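Local coordinates for protein lysin (PDB 6IST) that probably cleaves the peptidoglycan of its enterococcal host as a phage endolysin, through a CHAP-type cysteine peptidase domain that binds calcium, at residues 66-80 / 127-140. Residues are numbered along the deposited sequence; the frame is centred on the assembly and turned at random.
Sequences TTSSTQIKAGDVMIW and HNMDGVWGVIRPPY
V77 and I136 form an antiparallel hydrogen-bonded pair where strand 77-80 runs beside strand 132-137, their axes 157° apart, in the antiparallel sheet of the CHAP domain. A classic beta bulge interrupts the ladder before W80 pairs with V132: W133 and G134 both face I79, whose O accepts from W133 N at 2.8 Å and, over a longer 3.2 Å, from G134 N. On the face of V77, towards helix 29-41, I79 CD1 crosses to I136 CG1 and also touches the W133 ring at CE3. On the face of M78, its SD lies alongside V135 CG1 at 3.7 Å, while its CE, turned by bends at chi2 and chi3, reaches V132 CG1.

Beyond the bulge, W80 presents the edge of its six-membered ring to the face of H127, CZ2 standing over the imidazole centre with the planes at 56°. H127 NE2 is hydrogen-bonded to D108 OD2, and W80 also meets H90; D108 and H90 would be the acid and histidine of a Cys-His-Asp triad, as expected of CHAP cysteine peptidases. V132 CG2 lies over the five-membered ring of W80, toward its rim, as a CH-pi contact, and water 2 accepts from W80 NE1. M129 puts its SD against I72 CD1 and its CE near T66 OG1.

At the other end R137 grips D76 side-on, carboxylate and guanidinium only 6° from coplanar: NE meets OD1 at 2.8 Å and NH2 meets OD2 at 2.7 Å, both on syn lone pairs. K73 CG lies over one guanidinium face, and K73 N donates a second hydrogen bond to OD2 from above the carboxylate plane. R137 NH2 also donates to Q71 O at 2.9 Å, a carbonyl that water 1 links to R137 NH1.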
loop_
_atom_site.group_PDB
_atom_site.type_symbol
_atom_site.label_atom_id
_atom_site.label_comp_id
_atom_site.label_asym_id
_atom_site.label_seq_id
_atom_site.Cartn_x
_atom_site.Cartn_y
_atom_site.Cartn_z
ATOM N N THR C 66 10.014 -12.521 27.130
ATOM C CA THR C 66 9.386 -13.536 27.927
ATOM C C THR C 66 10.388 -14.125 28.897
ATOM O O THR C 66 11.438 -14.587 28.478
ATOM C CB THR C 66 8.746 -14.640 27.079
ATOM O OG1 THR C 66 9.711 -15.199 26.198
ATOM C CG2 THR C 66 7.546 -14.100 26.265
ATOM N N THR C 67 10.010 -14.119 30.173
ATOM C CA THR C 67 10.725 -14.756 31.265
ATOM C C THR C 67 10.267 -16.220 31.445
ATOM O O THR C 67 10.980 -17.030 31.985
ATOM C CB THR C 67 10.535 -13.893 32.572
ATOM O OG1 THR C 67 11.235 -14.469 33.655
ATOM C CG2 THR C 67 9.091 -13.757 32.997
ATOM N N SER C 68 9.098 -16.579 30.919
ATOM C CA SER C 68 8.487 -17.865 31.242
ATOM C C SER C 68 7.696 -18.365 30.058
ATOM O O SER C 68 7.045 -17.572 29.393
ATOM C CB SER C 68 7.498 -17.639 32.400
ATOM O OG SER C 68 6.760 -18.821 32.617
ATOM N N SER C 69 7.652 -19.685 29.877
ATOM C CA SER C 69 6.946 -20.327 28.815
ATOM C C SER C 69 5.490 -20.094 28.929
ATOM O O SER C 69 4.774 -20.104 27.952
ATOM C CB SER C 69 7.232 -21.818 28.827
ATOM O OG SER C 69 6.887 -22.376 30.093
ATOM N N THR C 70 5.026 -19.848 30.151
ATOM C CA THR C 70 3.612 -19.633 30.328
ATOM C C THR C 70 3.127 -18.339 29.726
ATOM O O THR C 70 1.956 -18.173 29.626
ATOM C CB THR C 70 3.161 -19.712 31.805
ATOM O OG1 THR C 70 3.753 -18.636 32.546
ATOM C CG2 THR C 70 3.591 -21.051 32.451
ATOM N N GLN C 71 4.006 -17.423 29.320
ATOM C CA GLN C 71 3.603 -16.249 28.624
ATOM C C GLN C 71 3.332 -16.483 27.095
ATOM O O GLN C 71 2.906 -15.565 26.439
ATOM C CB GLN C 71 4.697 -15.155 28.759
ATOM C CG GLN C 71 5.018 -14.731 30.186
ATOM C CD GLN C 71 6.199 -13.763 30.228
ATOM O OE1 GLN C 71 7.320 -14.186 30.375
ATOM N NE2 GLN C 71 5.945 -12.480 29.994
ATOM N N ILE C 72 3.688 -17.652 26.547
ATOM C CA ILE C 72 3.646 -17.938 25.120
ATOM C C ILE C 72 2.218 -18.350 24.842
ATOM O O ILE C 72 1.640 -19.150 25.617
ATOM C CB ILE C 72 4.595 -19.066 24.687
ATOM C CG1 ILE C 72 6.039 -18.555 24.860
ATOM C CG2 ILE C 72 4.407 -19.462 23.232
ATOM C CD1 ILE C 72 7.079 -19.661 24.912
ATOM N N LYS C 73 1.662 -17.753 23.809
ATOM C CA LYS C 73 0.331 -18.095 23.310
ATOM C C LYS C 73 0.427 -18.682 21.935
ATOM O O LYS C 73 1.305 -18.332 21.117
ATOM C CB LYS C 73 -0.548 -16.841 23.260
ATOM C CG LYS C 73 -0.780 -16.161 24.572
ATOM C CD LYS C 73 -1.765 -16.869 25.451
ATOM C CE LYS C 73 -1.876 -16.158 26.817
ATOM N NZ LYS C 73 -2.934 -16.742 27.704
ATOM N N ALA C 74 -0.527 -19.545 21.585
ATOM C CA ALA C 74 -0.555 -20.099 20.270
ATOM C C ALA C 74 -0.683 -18.988 19.218
ATOM O O ALA C 74 -1.359 -17.976 19.453
ATOM C CB ALA C 74 -1.714 -21.082 20.146
ATOM N N GLY C 75 0.168 -19.079 18.220
ATOM C CA GLY C 75 0.178 -18.169 17.064
ATOM C C GLY C 75 1.195 -17.031 17.246
ATOM O O GLY C 75 1.351 -16.197 16.334
ATOM N N ASP C 76 1.911 -17.079 18.336
ATOM C CA ASP C 76 3.024 -16.141 18.623
ATOM C C ASP C 76 4.172 -16.495 17.702
ATOM O O ASP C 76 4.368 -17.668 17.352
ATOM C CB ASP C 76 3.517 -16.284 20.029
ATOM C CG ASP C 76 2.679 -15.506 21.058
ATOM O OD1 ASP C 76 1.812 -14.685 20.651
ATOM O OD2 ASP C 76 2.992 -15.665 22.275
ATOM N N VAL C 77 4.900 -15.474 17.264
ATOM C CA VAL C 77 6.173 -15.662 16.543
ATOM C C VAL C 77 7.249 -15.686 17.647
ATOM O O VAL C 77 7.376 -14.739 18.409
ATOM C CB VAL C 77 6.438 -14.494 15.573
ATOM C CG1 VAL C 77 7.866 -14.606 15.024
ATOM C CG2 VAL C 77 5.408 -14.407 14.462
ATOM N N MET C 78 8.022 -16.767 17.755
ATOM C CA MET C 78 9.019 -16.966 18.747
ATOM C C MET C 78 10.293 -16.415 18.260
ATOM O O MET C 78 10.654 -16.527 17.068
ATOM C CB MET C 78 9.217 -18.463 18.941
ATOM C CG MET C 78 8.011 -19.189 19.393
ATOM S SD MET C 78 7.296 -18.700 20.940
ATOM C CE MET C 78 8.801 -18.484 21.951
ATOM N N ILE C 79 10.990 -15.833 19.171
ATOM C CA ILE C 79 12.285 -15.254 18.946
ATOM C C ILE C 79 13.320 -15.795 19.921
ATOM O O ILE C 79 13.189 -15.628 21.144
ATOM C CB ILE C 79 12.195 -13.723 19.106
ATOM C CG1 ILE C 79 10.995 -13.087 18.386
ATOM C CG2 ILE C 79 13.522 -13.101 18.643
ATOM C CD1 ILE C 79 10.788 -11.662 18.824
ATOM N N TRP C 80 14.397 -16.376 19.383
ATOM C CA TRP C 80 15.561 -16.745 20.134
ATOM C C TRP C 80 16.589 -15.718 19.876
ATOM O O TRP C 80 16.902 -15.444 18.671
ATOM C CB TRP C 80 16.077 -18.040 19.689
ATOM C CG TRP C 80 15.370 -19.275 20.119
ATOM C CD1 TRP C 80 15.769 -20.148 21.123
ATOM C CD2 TRP C 80 14.150 -19.832 19.582
ATOM N NE1 TRP C 80 14.884 -21.204 21.199
ATOM C CE2 TRP C 80 13.874 -21.023 20.304
ATOM C CE3 TRP C 80 13.268 -19.433 18.628
ATOM C CZ2 TRP C 80 12.731 -21.799 20.018
ATOM C CZ3 TRP C 80 12.156 -20.235 18.288
ATOM C CH2 TRP C 80 11.910 -21.390 19.028
ATOM N N HIS C 127 10.190 -27.435 22.561
ATOM C CA HIS C 127 11.345 -26.661 23.056
ATOM C C HIS C 127 11.325 -26.405 24.552
ATOM O O HIS C 127 10.278 -26.387 25.189
ATOM C CB HIS C 127 11.296 -25.273 22.431
ATOM C CG HIS C 127 11.687 -25.220 20.979
ATOM N ND1 HIS C 127 12.998 -25.319 20.572
ATOM C CD2 HIS C 127 10.963 -24.973 19.860
ATOM C CE1 HIS C 127 13.070 -25.061 19.266
ATOM N NE2 HIS C 127 11.842 -24.917 18.795
ATOM N N ASN C 128 12.493 -26.079 25.109
ATOM C CA ASN C 128 12.576 -25.359 26.355
ATOM C C ASN C 128 12.919 -23.888 26.048
ATOM O O ASN C 128 13.028 -23.460 24.878
ATOM C CB ASN C 128 13.565 -26.029 27.323
ATOM C CG ASN C 128 14.991 -26.001 26.785
ATOM O OD1 ASN C 128 15.357 -25.149 25.993
ATOM N ND2 ASN C 128 15.772 -26.975 27.177
ATOM N N MET C 129 13.141 -23.162 27.111
ATOM C CA MET C 129 13.326 -21.728 27.039
ATOM C C MET C 129 14.784 -21.304 26.899
ATOM O O MET C 129 15.036 -20.090 26.856
ATOM C CB MET C 129 12.685 -21.063 28.280
ATOM C CG MET C 129 11.128 -21.105 28.276
ATOM S SD MET C 129 10.333 -20.165 26.994
ATOM C CE MET C 129 10.494 -18.473 27.616
ATOM N N ASP C 130 15.701 -22.244 26.697
ATOM C CA ASP C 130 17.122 -21.876 26.513
ATOM C C ASP C 130 17.332 -21.029 25.243
ATOM O O ASP C 130 16.951 -21.423 24.150
ATOM C CB ASP C 130 17.997 -23.102 26.454
ATOM C CG ASP C 130 18.102 -23.828 27.813
ATOM O OD1 ASP C 130 17.524 -23.336 28.813
ATOM O OD2 ASP C 130 18.749 -24.914 27.854
ATOM N N GLY C 131 17.881 -19.826 25.449
ATOM C CA GLY C 131 18.071 -18.831 24.362
ATOM C C GLY C 131 16.908 -17.971 23.929
ATOM O O GLY C 131 17.049 -17.144 22.996
ATOM N N VAL C 132 15.710 -18.260 24.437
ATOM C CA VAL C 132 14.499 -17.510 24.060
ATOM C C VAL C 132 14.501 -16.113 24.582
ATOM O O VAL C 132 14.712 -15.889 25.736
ATOM C CB VAL C 132 13.220 -18.238 24.506
ATOM C CG1 VAL C 132 11.962 -17.448 24.099
ATOM C CG2 VAL C 132 13.187 -19.580 23.832
ATOM N N TRP C 133 14.294 -15.158 23.692
ATOM C CA TRP C 133 14.204 -13.748 24.057
ATOM C C TRP C 133 12.778 -13.389 24.345
ATOM O O TRP C 133 12.457 -12.755 25.342
ATOM C CB TRP C 133 14.723 -12.910 22.880
ATOM C CG TRP C 133 14.682 -11.482 23.171
ATOM C CD1 TRP C 133 15.644 -10.776 23.685
ATOM C CD2 TRP C 133 13.593 -10.570 22.908
ATOM N NE1 TRP C 133 15.267 -9.457 23.796
ATOM C CE2 TRP C 133 13.977 -9.328 23.373
ATOM C CE3 TRP C 133 12.324 -10.716 22.364
ATOM C CZ2 TRP C 133 13.151 -8.185 23.250
ATOM C CZ3 TRP C 133 11.487 -9.629 22.294
ATOM C CH2 TRP C 133 11.917 -8.367 22.731
ATOM N N GLY C 134 11.885 -13.818 23.475
ATOM C CA GLY C 134 10.461 -13.406 23.592
ATOM C C GLY C 134 9.601 -13.732 22.388
ATOM O O GLY C 134 9.917 -14.640 21.591
ATOM N N VAL C 135 8.506 -12.975 22.210
ATOM C CA VAL C 135 7.543 -13.228 21.232
ATOM C C VAL C 135 7.117 -11.976 20.522
ATOM O O VAL C 135 7.270 -10.887 21.105
ATOM C CB VAL C 135 6.301 -13.908 21.784
ATOM C CG1 VAL C 135 6.672 -15.288 22.292
ATOM C CG2 VAL C 135 5.504 -13.068 22.772
ATOM N N ILE C 136 6.708 -12.131 19.272
ATOM C CA ILE C 136 5.854 -11.111 18.581
ATOM C C ILE C 136 4.504 -11.721 18.538
ATOM O O ILE C 136 4.346 -12.868 18.097
ATOM C CB ILE C 136 6.421 -10.718 17.227
ATOM C CG1 ILE C 136 7.635 -9.880 17.468
ATOM C CG2 ILE C 136 5.405 -9.904 16.423
ATOM C CD1 ILE C 136 8.544 -9.621 16.275
ATOM N N ARG C 137 3.540 -10.998 19.090
ATOM C CA ARG C 137 2.147 -11.435 19.117
ATOM C C ARG C 137 1.357 -10.680 18.048
ATOM O O ARG C 137 1.148 -9.464 18.173
ATOM C CB ARG C 137 1.597 -11.212 20.507
ATOM C CG ARG C 137 0.145 -11.569 20.625
ATOM C CD ARG C 137 -0.156 -11.886 22.073
ATOM N NE ARG C 137 0.773 -12.916 22.566
ATOM C CZ ARG C 137 1.089 -13.125 23.855
ATOM N NH1 ARG C 137 0.519 -12.392 24.812
ATOM N NH2 ARG C 137 1.946 -14.071 24.195
ATOM N N PRO C 138 0.985 -11.364 16.958
ATOM C CA PRO C 138 0.155 -10.722 15.896
ATOM C C PRO C 138 -1.247 -10.492 16.474
ATOM O O PRO C 138 -1.648 -11.176 17.461
ATOM C CB PRO C 138 0.051 -11.764 14.788
ATOM C CG PRO C 138 1.180 -12.687 15.039
ATOM C CD PRO C 138 1.367 -12.721 16.556
ATOM N N PRO C 139 -1.964 -9.582 15.884
ATOM C CA PRO C 139 -3.355 -9.284 16.296
ATOM C C PRO C 139 -4.348 -10.284 15.682
ATOM O O PRO C 139 -4.690 -10.200 14.526
ATOM C CB PRO C 139 -3.567 -7.898 15.759
ATOM C CG PRO C 139 -2.704 -7.775 14.579
ATOM C CD PRO C 139 -1.562 -8.736 14.748
ATOM N N TYR C 140 -4.753 -11.269 16.453
ATOM C CA TYR C 140 -5.699 -12.265 15.995
ATOM C C TYR C 140 -7.122 -11.821 16.413
ATOM O O TYR C 140 -7.272 -11.139 17.416
ATOM C CB TYR C 140 -5.384 -13.605 16.644
ATOM C CG TYR C 140 -4.132 -14.252 16.093
ATOM C CD1 TYR C 140 -4.066 -14.637 14.770
ATOM C CD2 TYR C 140 -3.001 -14.438 16.884
ATOM C CE1 TYR C 140 -2.927 -15.240 14.248
ATOM C CE2 TYR C 140 -1.847 -15.014 16.340
ATOM C CZ TYR C 140 -1.798 -15.391 15.022
ATOM O OH TYR C 140 -0.598 -15.960 14.481
HETATM O O HOH W 1 1.577 -13.409 27.398
HETATM O O HOH W 2 14.998 -23.236 23.318
#